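MxaA (Stigmatella aurantiaca, PDB 4W4T) closes myxalamid biosynthesis through its terminal reductase domain, the part described here, which binds NADPH and probably releases the finished chain reductively as a primary alcohol. Local coordinates at residues Thr240-Gly245 with Gln306-Val311; Ile202-Pro207 with Val378-Asp383; Ser342-Ala347 with Asp356-Leu361; Met272-Ser277 with Arg333-Asp338. All coordinates share one frame; numbering follows the deposited sequence.

In the fold
The four contacts form two groups. Interaction 1 pairs two strands of the main parallel sheet of the Rossmann fold, and interaction 2, its centre 9 Å away, packs against the edge, where OE2 of Glu204 lies 2.8 Å from N of His309. Interactions 3 and 4, centres 12 Å apart, share helix 337-348 in a smaller lobe of helices and a two-stranded sheet, with centres 31 to 33 Å from those of the first group. The chain passes between the groups more than once, since the segments of interactions 1 and 4 alternate in sequence. Interaction 1 is near the NADPH site: the side chain of Pro244 is about 5 Å from that of Leu67. The others lie away from it.

Interaction 1. Residues Thr240-Gly245 with Gln306-Val311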
loop_
_atom_site.group_PDB
_atom_site.type_symbol
_atom_site.label_atom_id
_atom_site.label_comp_id
_atom_site.label_asym_id
_atom_site.label_seq_id
_atom_site.Cartn_x
_atom_site.Cartn_y
_atom_site.Cartn_z
ATOM N N THR A 240 1.840 -29.346 -19.791
ATOM C CA THR A 240 1.018 -28.388 -20.527
ATOM C C THR A 240 1.173 -27.037 -19.831
ATOM O O THR A 240 1.231 -26.956 -18.593
ATOM C CB THR A 240 -0.468 -28.814 -20.596
ATOM O OG1 THR A 240 -1.113 -28.587 -19.337
ATOM C CG2 THR A 240 -0.586 -30.271 -20.938
ATOM N N ILE A 241 1.290 -25.977 -20.625
ATOM C CA ILE A 241 1.409 -24.635 -20.058
ATOM C C ILE A 241 0.199 -23.805 -20.426
ATOM O O ILE A 241 -0.039 -23.532 -21.592
ATOM C CB ILE A 241 2.689 -23.937 -20.536
ATOM C CG1 ILE A 241 3.908 -24.756 -20.069
ATOM C CG2 ILE A 241 2.736 -22.487 -20.028
ATOM C CD1 ILE A 241 5.244 -24.210 -20.563
ATOM N N LEU A 242 -0.569 -23.431 -19.408
ATOM C CA LEU A 242 -1.826 -22.717 -19.576
ATOM C C LEU A 242 -1.680 -21.301 -19.041
ATOM O O LEU A 242 -1.362 -21.122 -17.872
ATOM C CB LEU A 242 -2.947 -23.458 -18.844
ATOM C CG LEU A 242 -2.864 -24.934 -19.238
ATOM C CD1 LEU A 242 -3.167 -25.879 -18.096
ATOM C CD2 LEU A 242 -3.762 -25.175 -20.422
ATOM N N ARG A 243 -1.917 -20.305 -19.897
ATOM C CA ARG A 243 -1.778 -18.904 -19.508
ATOM C C ARG A 243 -3.134 -18.209 -19.527
ATOM O O ARG A 243 -3.593 -17.777 -20.581
ATOM C CB ARG A 243 -0.833 -18.161 -20.461
ATOM C CG ARG A 243 0.583 -18.688 -20.566
ATOM C CD ARG A 243 1.322 -17.909 -21.676
ATOM N NE ARG A 243 2.758 -18.174 -21.728
ATOM C CZ ARG A 243 3.525 -17.928 -22.784
ATOM N NH1 ARG A 243 2.994 -17.433 -23.902
ATOM N NH2 ARG A 243 4.826 -18.178 -22.727
ATOM N N PRO A 244 -3.788 -18.106 -18.365
ATOM C CA PRO A 244 -5.054 -17.379 -18.290
ATOM C C PRO A 244 -4.847 -15.884 -18.476
ATOM O O PRO A 244 -3.794 -15.393 -18.107
ATOM C CB PRO A 244 -5.554 -17.682 -16.875
ATOM C CG PRO A 244 -4.783 -18.912 -16.449
ATOM C CD PRO A 244 -3.443 -18.741 -17.083
ATOM N N GLY A 245 -5.824 -15.195 -19.044
ATOM C CA GLY A 245 -5.806 -13.744 -19.090
ATOM C C GLY A 245 -6.325 -13.151 -17.796
ATOM O O GLY A 245 -5.995 -13.610 -16.703
ATOM N N GLN A 306 2.769 -28.128 -25.201
ATOM C CA GLN A 306 2.154 -26.962 -25.842
ATOM C C GLN A 306 1.795 -25.860 -24.851
ATOM O O GLN A 306 1.756 -26.086 -23.647
ATOM C CB GLN A 306 0.898 -27.364 -26.614
ATOM C CG GLN A 306 1.100 -28.512 -27.599
ATOM C CD GLN A 306 2.321 -28.319 -28.465
ATOM O OE1 GLN A 306 2.436 -27.332 -29.198
ATOM N NE2 GLN A 306 3.256 -29.257 -28.373
ATOM N N THR A 307 1.511 -24.669 -25.388
ATOM C CA THR A 307 1.146 -23.503 -24.587
ATOM C C THR A 307 -0.185 -22.962 -25.091
ATOM O O THR A 307 -0.395 -22.885 -26.302
ATOM C CB THR A 307 2.250 -22.413 -24.667
ATOM O OG1 THR A 307 3.442 -22.911 -24.045
ATOM C CG2 THR A 307 1.819 -21.090 -23.977
ATOM N N TYR A 308 -1.091 -22.611 -24.178
ATOM C CA TYR A 308 -2.396 -22.085 -24.569
ATOM C C TYR A 308 -2.726 -20.787 -23.852
ATOM O O TYR A 308 -2.464 -20.625 -22.660
ATOM C CB TYR A 308 -3.493 -23.122 -24.309
ATOM C CG TYR A 308 -3.238 -24.400 -25.072
ATOM C CD1 TYR A 308 -3.658 -24.539 -26.389
ATOM C CD2 TYR A 308 -2.530 -25.447 -24.489
ATOM C CE1 TYR A 308 -3.409 -25.704 -27.107
ATOM C CE2 TYR A 308 -2.275 -26.615 -25.195
ATOM C CZ TYR A 308 -2.713 -26.739 -26.500
ATOM O OH TYR A 308 -2.454 -27.896 -27.204
ATOM N N HIS A 309 -3.293 -19.857 -24.608
ATOM C CA HIS A 309 -3.730 -18.590 -24.052
ATOM C C HIS A 309 -5.200 -18.671 -23.728
ATOM O O HIS A 309 -6.047 -18.703 -24.628
ATOM C CB HIS A 309 -3.445 -17.455 -25.025
ATOM C CG HIS A 309 -1.995 -17.110 -25.131
ATOM N ND1 HIS A 309 -1.478 -16.348 -26.159
ATOM C CD2 HIS A 309 -0.943 -17.428 -24.336
ATOM C CE1 HIS A 309 -0.177 -16.204 -25.987
ATOM N NE2 HIS A 309 0.172 -16.844 -24.883
ATOM N N LEU A 310 -5.513 -18.727 -22.438
ATOM C CA LEU A 310 -6.901 -18.836 -22.024
ATOM C C LEU A 310 -7.442 -17.437 -21.791
ATOM O O LEU A 310 -7.596 -16.986 -20.658
ATOM C CB LEU A 310 -7.034 -19.714 -20.780
ATOM C CG LEU A 310 -6.382 -21.087 -20.959
ATOM C CD1 LEU A 310 -6.668 -21.992 -19.748
ATOM C CD2 LEU A 310 -6.854 -21.739 -22.253
ATOM N N VAL A 311 -7.700 -16.763 -22.906
ATOM C CA VAL A 311 -8.179 -15.394 -22.934
ATOM C C VAL A 311 -9.469 -15.341 -23.729
ATOM O O VAL A 311 -9.753 -16.228 -24.530
ATOM C CB VAL A 311 -7.147 -14.446 -23.573
ATOM C CG1 VAL A 311 -5.810 -14.503 -22.797
ATOM C CG2 VAL A 311 -6.925 -14.829 -25.035
#
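Arg243 and His309 stand side by side on one face of two parallel strands, where NH1 of Arg243 donates to NE2 of His309 over 3.0 Å. The bond lies close to the planes of both the guanidinium and the ring, which are 23° apart. CG2 of Thr307 lies over one guanidinium face, 3.8 Å from CZ of Arg243. NH2 of Arg243 forms a salt bridge with Glu226 of helix 217-234, and ND1 of His309 bonds to O of Asp380, consistent with a neutral ring protonated on ND1. With a leucine in place of Arg243, NE2 of His309 would probably lose its donor and Glu226 its salt-bridge partner. Strands 239-248 and 307-310 belong to the parallel sheet of the Rossmann fold. On the face opposite Arg243, CD1 of Leu310 lies 4.1 Å from CB of Leu242, and Leu310 packs on Ile294 of helix 287-298 and on Thr384. Its backbone is held at both ends, N of Leu310 to O of Arg243 at 2.8 Å and O of Leu310 to N of Gly245 at 3.0 Å. Back on the arginine face, CB of Ile241 comes 3.7 Å from OG1 of Thr307, a hydroxyl bonded to Arg230.

Interaction 2. Residues Ile202-Pro207 with Val378-Asp383; sequences IREDEP and VCDSGD
At the start of helix 382-388, an Asx turn on the helix side meets the carboxylate of Glu204 from the facing loop. OE1 of Glu204 accepts the N-H of Asp383 on its syn lone pair, N to OE1 2.9 Å. CG of Glu204, anti to the carbonyl carbon (chi1 -68°), passes 3.5 Å from O of Asp380. OE2 of Glu204 is taken by OG1 of Thr384 and N of His309, so both oxygens of this buried carboxylate are gripped. Water 1 donates to OE1 of Glu204 and to OD2 of Asp380, bridging two like charges. The side chains of Glu204 and Asp383 run antiparallel past one another, with OD2 of Asp383 3.8 Å from OE1 of Glu204; this crowding of acids would tend to raise the pKa of Glu204, while the positive end of the helix dipole probably offsets it. Upstream, Ile202 and Cys379 form a single backbone bridge: Ile202 N bonds to Val378 O, and Asp380 N to Ile202 O. The Asx turn itself closes where OD2 of Asp380 accepts from N of Gly382 at 3.1 Å, a loop-to-helix entry in which acidic side chains meet backbone N-H groups of the first turn.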
loop_
_atom_site.group_PDB
_atom_site.type_symbol
_atom_site.label_atom_id
_atom_site.label_comp_id
_atom_site.label_asym_id
_atom_site.label_seq_id
_atom_site.Cartn_x
_atom_site.Cartn_y
_atom_site.Cartn_z
ATOM N N ILE A 202 -0.165 -11.622 -29.287
ATOM C CA ILE A 202 1.020 -12.450 -29.130
ATOM C C ILE A 202 0.636 -13.917 -29.287
ATOM O O ILE A 202 -0.328 -14.390 -28.672
ATOM C CB ILE A 202 1.706 -12.194 -27.777
ATOM C CG1 ILE A 202 2.211 -10.750 -27.722
ATOM C CG2 ILE A 202 2.864 -13.177 -27.564
ATOM C CD1 ILE A 202 2.805 -10.349 -26.390
ATOM N N ARG A 203 1.381 -14.631 -30.128
ATOM C CA ARG A 203 1.058 -16.021 -30.434
ATOM C C ARG A 203 1.444 -16.945 -29.294
ATOM O O ARG A 203 2.436 -16.725 -28.609
ATOM C CB ARG A 203 1.762 -16.489 -31.710
ATOM C CG ARG A 203 1.340 -15.754 -32.965
ATOM C CD ARG A 203 2.113 -16.288 -34.152
ATOM N NE ARG A 203 2.084 -17.748 -34.182
ATOM C CZ ARG A 203 1.092 -18.460 -34.704
ATOM N NH1 ARG A 203 0.045 -17.846 -35.251
ATOM N NH2 ARG A 203 1.145 -19.784 -34.687
ATOM N N GLU A 204 0.646 -17.987 -29.122
ATOM C CA GLU A 204 0.873 -18.989 -28.097
ATOM C C GLU A 204 2.206 -19.700 -28.291
ATOM O O GLU A 204 2.842 -20.089 -27.308
ATOM C CB GLU A 204 -0.293 -19.987 -28.090
ATOM C CG GLU A 204 -1.592 -19.335 -27.615
ATOM C CD GLU A 204 -2.847 -19.979 -28.159
ATOM O OE1 GLU A 204 -2.982 -20.079 -29.399
ATOM O OE2 GLU A 204 -3.709 -20.370 -27.340
ATOM N N ASP A 205 2.648 -19.858 -29.539
ATOM C CA ASP A 205 3.904 -20.569 -29.791
ATOM C C ASP A 205 5.123 -19.652 -29.890
ATOM O O ASP A 205 6.207 -20.087 -30.271
ATOM C CB ASP A 205 3.801 -21.415 -31.064
ATOM C CG ASP A 205 3.498 -20.594 -32.302
ATOM O OD1 ASP A 205 3.666 -19.358 -32.291
ATOM O OD2 ASP A 205 3.093 -21.206 -33.316
ATOM N N GLU A 206 4.948 -18.385 -29.555
ATOM C CA GLU A 206 6.071 -17.464 -29.566
ATOM C C GLU A 206 6.936 -17.682 -28.336
ATOM O O GLU A 206 6.423 -17.691 -27.213
ATOM C CB GLU A 206 5.586 -16.019 -29.627
ATOM C CG GLU A 206 6.706 -15.014 -29.823
ATOM C CD GLU A 206 7.400 -15.170 -31.167
ATOM O OE1 GLU A 206 6.742 -15.632 -32.131
ATOM O OE2 GLU A 206 8.598 -14.829 -31.260
ATOM N N PRO A 207 8.252 -17.863 -28.543
ATOM C CA PRO A 207 9.209 -18.023 -27.444
ATOM C C PRO A 207 9.170 -16.841 -26.480
ATOM O O PRO A 207 8.855 -15.714 -26.894
ATOM C CB PRO A 207 10.561 -18.091 -28.162
ATOM C CG PRO A 207 10.238 -18.570 -29.526
ATOM C CD PRO A 207 8.905 -17.976 -29.859
ATOM N N VAL A 378 -2.184 -8.076 -25.476
ATOM C CA VAL A 378 -3.174 -8.677 -26.351
ATOM C C VAL A 378 -2.627 -10.011 -26.822
ATOM O O VAL A 378 -1.500 -10.068 -27.305
ATOM C CB VAL A 378 -3.487 -7.767 -27.550
ATOM C CG1 VAL A 378 -4.585 -8.366 -28.410
ATOM C CG2 VAL A 378 -3.868 -6.397 -27.060
ATOM N N CYS A 379 -3.420 -11.071 -26.664
ATOM C CA CYS A 379 -2.989 -12.446 -26.928
ATOM C C CYS A 379 -3.811 -13.116 -28.006
ATOM O O CYS A 379 -5.034 -12.962 -28.045
ATOM C CB CYS A 379 -3.091 -13.303 -25.662
ATOM S SG CYS A 379 -1.942 -12.784 -24.429
ATOM N N ASP A 380 -3.133 -13.865 -28.864
ATOM C CA ASP A 380 -3.816 -14.735 -29.818
ATOM C C ASP A 380 -4.192 -16.039 -29.128
ATOM O O ASP A 380 -3.483 -16.481 -28.223
ATOM C CB ASP A 380 -2.934 -15.002 -31.032
ATOM C CG ASP A 380 -3.647 -15.826 -32.090
ATOM O OD1 ASP A 380 -4.525 -15.263 -32.776
ATOM O OD2 ASP A 380 -3.345 -17.030 -32.224
ATOM N N SER A 381 -5.303 -16.651 -29.539
ATOM C CA SER A 381 -5.756 -17.890 -28.907
ATOM C C SER A 381 -6.166 -18.955 -29.926
ATOM O O SER A 381 -6.945 -19.866 -29.615
ATOM C CB SER A 381 -6.916 -17.601 -27.952
ATOM O OG SER A 381 -7.954 -16.873 -28.591
ATOM N N GLY A 382 -5.610 -18.853 -31.131
ATOM C CA GLY A 382 -5.990 -19.728 -32.224
ATOM C C GLY A 382 -5.727 -21.199 -31.945
ATOM O O GLY A 382 -6.521 -22.046 -32.353
ATOM N N ASP A 383 -4.628 -21.509 -31.252
ATOM C CA ASP A 383 -4.327 -22.903 -30.901
ATOM C C ASP A 383 -5.302 -23.452 -29.863
ATOM O O ASP A 383 -5.684 -24.624 -29.908
ATOM C CB ASP A 383 -2.890 -23.039 -30.396
ATOM C CG ASP A 383 -1.872 -22.721 -31.466
ATOM O OD1 ASP A 383 -2.270 -22.654 -32.649
ATOM O OD2 ASP A 383 -0.682 -22.542 -31.139
HETATM O O HOH W 1 -1.594 -18.450 -30.940
HETATM O O HOH W 2 0.551 -20.117 -31.809
#

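Interaction 3. Residues Ser342-Ala347 with Asp356-Leu361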
loop_
_atom_site.group_PDB
_atom_site.type_symbol
_atom_site.label_atom_id
_atom_site.label_comp_id
_atom_site.label_asym_id
_atom_site.label_seq_id
_atom_site.Cartn_x
_atom_site.Cartn_y
_atom_site.Cartn_z
ATOM N N SER A 342 -6.261 11.336 -11.390
ATOM C CA SER A 342 -6.115 12.490 -10.505
ATOM C C SER A 342 -7.338 12.624 -9.598
ATOM O O SER A 342 -7.210 12.974 -8.428
ATOM C CB SER A 342 -5.895 13.762 -11.319
ATOM O OG SER A 342 -6.081 14.896 -10.506
ATOM N N GLU A 343 -8.524 12.331 -10.127
ATOM C CA GLU A 343 -9.721 12.337 -9.292
ATOM C C GLU A 343 -9.681 11.219 -8.257
ATOM O O GLU A 343 -10.186 11.375 -7.144
ATOM C CB GLU A 343 -10.989 12.234 -10.150
ATOM C CG GLU A 343 -11.122 13.394 -11.111
ATOM C CD GLU A 343 -12.560 13.796 -11.400
ATOM O OE1 GLU A 343 -13.502 13.062 -11.010
ATOM O OE2 GLU A 343 -12.744 14.859 -12.037
ATOM N N LEU A 344 -9.082 10.087 -8.614
ATOM C CA LEU A 344 -8.937 8.998 -7.664
ATOM C C LEU A 344 -8.051 9.462 -6.500
ATOM O O LEU A 344 -8.378 9.257 -5.335
ATOM C CB LEU A 344 -8.338 7.758 -8.340
ATOM C CG LEU A 344 -8.121 6.501 -7.491
ATOM C CD1 LEU A 344 -9.415 6.011 -6.870
ATOM C CD2 LEU A 344 -7.498 5.391 -8.336
ATOM N N GLY A 345 -6.938 10.105 -6.840
ATOM C CA GLY A 345 -6.006 10.595 -5.839
ATOM C C GLY A 345 -6.677 11.585 -4.904
ATOM O O GLY A 345 -6.506 11.524 -3.686
ATOM N N SER A 346 -7.464 12.484 -5.482
ATOM C CA SER A 346 -8.201 13.465 -4.696
ATOM C C SER A 346 -9.242 12.787 -3.796
ATOM O O SER A 346 -9.400 13.138 -2.628
ATOM C CB SER A 346 -8.854 14.480 -5.630
ATOM O OG SER A 346 -9.842 15.227 -4.958
ATOM N N ALA A 347 -9.935 11.789 -4.332
ATOM C CA ALA A 347 -10.927 11.052 -3.556
ATOM C C ALA A 347 -10.288 10.279 -2.411
ATOM O O ALA A 347 -10.889 10.090 -1.352
ATOM C CB ALA A 347 -11.702 10.103 -4.464
ATOM N N ASP A 356 -6.505 2.633 -1.289
ATOM C CA ASP A 356 -5.986 1.285 -1.519
ATOM C C ASP A 356 -5.905 0.968 -3.014
ATOM O O ASP A 356 -4.932 0.370 -3.478
ATOM C CB ASP A 356 -6.859 0.240 -0.813
ATOM C CG ASP A 356 -6.758 0.314 0.705
ATOM O OD1 ASP A 356 -5.850 1.005 1.223
ATOM O OD2 ASP A 356 -7.597 -0.325 1.381
ATOM N N LEU A 357 -6.929 1.385 -3.761
ATOM C CA LEU A 357 -6.973 1.185 -5.207
ATOM C C LEU A 357 -5.891 2.004 -5.908
ATOM O O LEU A 357 -5.239 1.540 -6.838
ATOM C CB LEU A 357 -8.366 1.554 -5.747
ATOM C CG LEU A 357 -8.529 1.674 -7.264
ATOM C CD1 LEU A 357 -8.152 0.383 -7.968
ATOM C CD2 LEU A 357 -9.956 2.082 -7.619
ATOM N N LEU A 358 -5.695 3.226 -5.437
ATOM C CA LEU A 358 -4.720 4.125 -6.026
ATOM C C LEU A 358 -3.294 3.562 -5.981
ATOM O O LEU A 358 -2.510 3.784 -6.902
ATOM C CB LEU A 358 -4.778 5.467 -5.304
ATOM C CG LEU A 358 -3.850 6.588 -5.752
ATOM C CD1 LEU A 358 -4.246 7.088 -7.125
ATOM C CD2 LEU A 358 -3.907 7.717 -4.737
HETATM N N MSE A 359 -2.964 2.845 -4.908
HETATM C CA MSE A 359 -1.634 2.246 -4.767
HETATM C C MSE A 359 -1.276 1.401 -5.982
HETATM O O MSE A 359 -0.183 1.509 -6.533
HETATM C CB MSE A 359 -1.549 1.376 -3.510
HETATM C CG MSE A 359 -1.668 2.134 -2.193
HETATM SE SE MSE A 359 -0.588 3.775 -2.208
HETATM C CE MSE A 359 -1.975 5.027 -2.737
ATOM N N PHE A 360 -2.219 0.556 -6.384
ATOM C CA PHE A 360 -2.041 -0.310 -7.544
ATOM C C PHE A 360 -1.720 0.458 -8.838
ATOM O O PHE A 360 -0.859 0.043 -9.609
ATOM C CB PHE A 360 -3.294 -1.174 -7.740
ATOM C CG PHE A 360 -3.541 -2.158 -6.619
ATOM C CD1 PHE A 360 -2.969 -3.427 -6.645
ATOM C CD2 PHE A 360 -4.339 -1.818 -5.535
ATOM C CE1 PHE A 360 -3.188 -4.330 -5.617
ATOM C CE2 PHE A 360 -4.561 -2.718 -4.501
ATOM C CZ PHE A 360 -3.985 -3.979 -4.545
ATOM N N LEU A 361 -2.381 1.588 -9.074
ATOM C CA LEU A 361 -2.257 2.248 -10.373
ATOM C C LEU A 361 -1.113 3.260 -10.464
ATOM O O LEU A 361 -0.710 3.653 -11.560
ATOM C CB LEU A 361 -3.578 2.937 -10.736
ATOM C CG LEU A 361 -4.855 2.130 -10.477
ATOM C CD1 LEU A 361 -6.084 2.961 -10.812
ATOM C CD2 LEU A 361 -4.856 0.814 -11.252
#
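Leu344 reaches from helix 337-348 into the side of helix 352-362, and its CD2 does most of the touching. CD2 lies 3.7 Å from CD1 of Leu361, 3.8 Å from CA of Leu358 and 4.0 Å from CG of Leu357, while the other methyl, CD1, lies 4.0 Å from CD2 of Leu357. With CG anti to the backbone N (chi1 -180°), the Leu344 side chain extends straight at the partner helix. Leu357 and Leu358 have the same first torsion, yet they meet Leu344 differently: the Leu357 side chain crosses it at about a right angle, whereas that of Leu358 runs past it in the opposite direction, CD1 beside CG and CD2 of Leu344. The two helices form a helical hairpin joined by a short turn, their segments 9.5 Å apart at an angle of 142°. Leu344 also touches Leu354, so it sits as a knob in a hole lined by Leu354, Leu357, Leu358 and Leu361. Leu361 has CG anti to its carbonyl carbon instead (chi1 -44°), and its side chain also crosses Leu344 at about a right angle. Cutting Leu344 back to an alanine is likely to open a gap among Leu357, Leu358 and Leu361 and leave their methyls room to turn. Leu358 sends its other methyl, CD2, against the bare backbone of Gly345, 3.7 Å from CA. Beyond this pair, O of Gly345 accepts a hydrogen bond from OG of Ser161 of the second subunit, and Leu358 packs on Pro158 of that subunit.

Interaction 4. Residues Met272-Ser277 with Arg333-Asp338; sequences MGVAPS and RVLPYD
Val274 presses CG2 between two neighbours on the facing strand, 3.5 Å from CD1 of Leu335 and 3.2 Å from O of Arg333. The leucine contact is tighter than usual for carbons, and the two side chains cross at about a right angle. CG2 gets there by standing anti to the backbone N of Val274, beside its carbonyl carbon. The Arg333 chain bends at chi3 (-49°) and folds back, setting one guanidinium face above O of Gly273, with NH1 3.6 Å from that oxygen. On the face with Val274, CB of Pro276 meets the ring edge of Tyr337, 3.7 Å from CD1; on the other, CB of Ser277 lies 3.6 Å from CG1 of Val334. Backbone bonds hold the strands, from Arg333 N to Gly273 O at 2.9 Å through Ala275 and Leu335 to Ser277 N on Leu335 O, also 2.9 Å. Farther out, NE1 of Trp340 donates to O of Val274, and Trp322 packs on Ala275 and Val334. Gly273, with positive phi, is the C-prime residue of the Schellman motif that ends helix 261-272 and turns the chain into strand 274-277. The result is a two-stranded parallel sheet flanked by helices, consistent with the small C-terminal lobe of extended short-chain dehydrogenases.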
loop_
_atom_site.group_PDB
_atom_site.type_symbol
_atom_site.label_atom_id
_atom_site.label_comp_id
_atom_site.label_asym_id
_atom_site.label_seq_id
_atom_site.Cartn_x
_atom_site.Cartn_y
_atom_site.Cartn_z
HETATM N N MSE A 272 -17.232 6.868 -7.382
HETATM C CA MSE A 272 -16.868 8.216 -7.812
HETATM C C MSE A 272 -17.802 8.760 -8.875
HETATM O O MSE A 272 -17.909 9.971 -9.052
HETATM C CB MSE A 272 -15.448 8.254 -8.355
HETATM C CG MSE A 272 -14.412 7.917 -7.307
HETATM SE SE MSE A 272 -12.648 8.288 -8.025
HETATM C CE MSE A 272 -12.446 6.700 -9.086
ATOM N N GLY A 273 -18.456 7.860 -9.600
ATOM C CA GLY A 273 -19.351 8.266 -10.671
ATOM C C GLY A 273 -18.593 8.633 -11.932
ATOM O O GLY A 273 -19.109 9.323 -12.804
ATOM N N VAL A 274 -17.342 8.194 -12.021
ATOM C CA VAL A 274 -16.522 8.503 -13.184
ATOM C C VAL A 274 -15.602 7.334 -13.559
ATOM O O VAL A 274 -15.074 6.636 -12.692
ATOM C CB VAL A 274 -15.702 9.789 -12.950
ATOM C CG1 VAL A 274 -14.723 9.617 -11.793
ATOM C CG2 VAL A 274 -14.977 10.174 -14.214
ATOM N N ALA A 275 -15.436 7.111 -14.860
ATOM C CA ALA A 275 -14.605 6.009 -15.354
ATOM C C ALA A 275 -13.623 6.545 -16.387
ATOM O O ALA A 275 -13.896 7.571 -17.027
ATOM C CB ALA A 275 -15.475 4.909 -15.954
ATOM N N PRO A 276 -12.480 5.860 -16.559
ATOM C CA PRO A 276 -11.453 6.353 -17.479
ATOM C C PRO A 276 -11.666 5.876 -18.902
ATOM O O PRO A 276 -12.070 4.730 -19.106
ATOM C CB PRO A 276 -10.165 5.757 -16.901
ATOM C CG PRO A 276 -10.609 4.466 -16.313
ATOM C CD PRO A 276 -11.992 4.708 -15.768
ATOM N N SER A 277 -11.399 6.733 -19.878
ATOM C CA SER A 277 -11.338 6.262 -21.247
ATOM C C SER A 277 -9.916 5.758 -21.460
ATOM O O SER A 277 -8.962 6.530 -21.450
ATOM C CB SER A 277 -11.712 7.356 -22.254
ATOM O OG SER A 277 -10.923 8.516 -22.075
ATOM N N ARG A 333 -19.562 9.270 -15.641
ATOM C CA ARG A 333 -18.934 10.256 -16.512
ATOM C C ARG A 333 -17.633 9.663 -17.010
ATOM O O ARG A 333 -16.995 8.882 -16.301
ATOM C CB ARG A 333 -18.666 11.577 -15.776
ATOM C CG ARG A 333 -19.879 12.212 -15.145
ATOM C CD ARG A 333 -19.557 13.620 -14.629
ATOM N NE ARG A 333 -18.339 13.625 -13.827
ATOM C CZ ARG A 333 -18.279 13.239 -12.557
ATOM N NH1 ARG A 333 -19.380 12.831 -11.934
ATOM N NH2 ARG A 333 -17.119 13.262 -11.912
ATOM N N VAL A 334 -17.230 10.004 -18.224
ATOM C CA VAL A 334 -15.952 9.511 -18.722
ATOM C C VAL A 334 -14.907 10.620 -18.755
ATOM O O VAL A 334 -15.178 11.733 -19.201
ATOM C CB VAL A 334 -16.084 8.901 -20.121
ATOM C CG1 VAL A 334 -14.739 8.376 -20.595
ATOM C CG2 VAL A 334 -17.076 7.773 -20.087
ATOM N N LEU A 335 -13.712 10.293 -18.292
ATOM C CA LEU A 335 -12.579 11.202 -18.304
ATOM C C LEU A 335 -11.340 10.538 -18.877
ATOM O O LEU A 335 -11.140 9.328 -18.708
ATOM C CB LEU A 335 -12.259 11.677 -16.889
ATOM C CG LEU A 335 -13.210 12.570 -16.118
ATOM C CD1 LEU A 335 -12.643 12.704 -14.713
ATOM C CD2 LEU A 335 -13.324 13.932 -16.794
ATOM N N PRO A 336 -10.481 11.332 -19.532
ATOM C CA PRO A 336 -9.152 10.846 -19.907
ATOM C C PRO A 336 -8.483 10.171 -18.706
ATOM O O PRO A 336 -8.723 10.607 -17.572
ATOM C CB PRO A 336 -8.413 12.124 -20.312
ATOM C CG PRO A 336 -9.483 13.046 -20.769
ATOM C CD PRO A 336 -10.699 12.736 -19.932
ATOM N N TYR A 337 -7.690 9.129 -18.946
ATOM C CA TYR A 337 -7.146 8.319 -17.852
ATOM C C TYR A 337 -6.365 9.133 -16.827
ATOM O O TYR A 337 -6.451 8.875 -15.619
ATOM C CB TYR A 337 -6.241 7.204 -18.384
ATOM C CG TYR A 337 -5.701 6.350 -17.262
ATOM C CD1 TYR A 337 -6.503 5.407 -16.646
ATOM C CD2 TYR A 337 -4.406 6.517 -16.790
ATOM C CE1 TYR A 337 -6.030 4.642 -15.608
ATOM C CE2 TYR A 337 -3.924 5.753 -15.744
ATOM C CZ TYR A 337 -4.743 4.820 -15.160
ATOM O OH TYR A 337 -4.275 4.049 -14.120
ATOM N N ASP A 338 -5.587 10.098 -17.299
ATOM C CA ASP A 338 -4.792 10.907 -16.377
ATOM C C ASP A 338 -5.668 11.753 -15.462
ATOM O O ASP A 338 -5.387 11.885 -14.262
ATOM C CB ASP A 338 -3.807 11.774 -17.154
ATOM C CG ASP A 338 -2.856 10.939 -17.992
ATOM O OD1 ASP A 338 -2.163 10.061 -17.413
ATOM O OD2 ASP A 338 -2.811 11.140 -19.226
#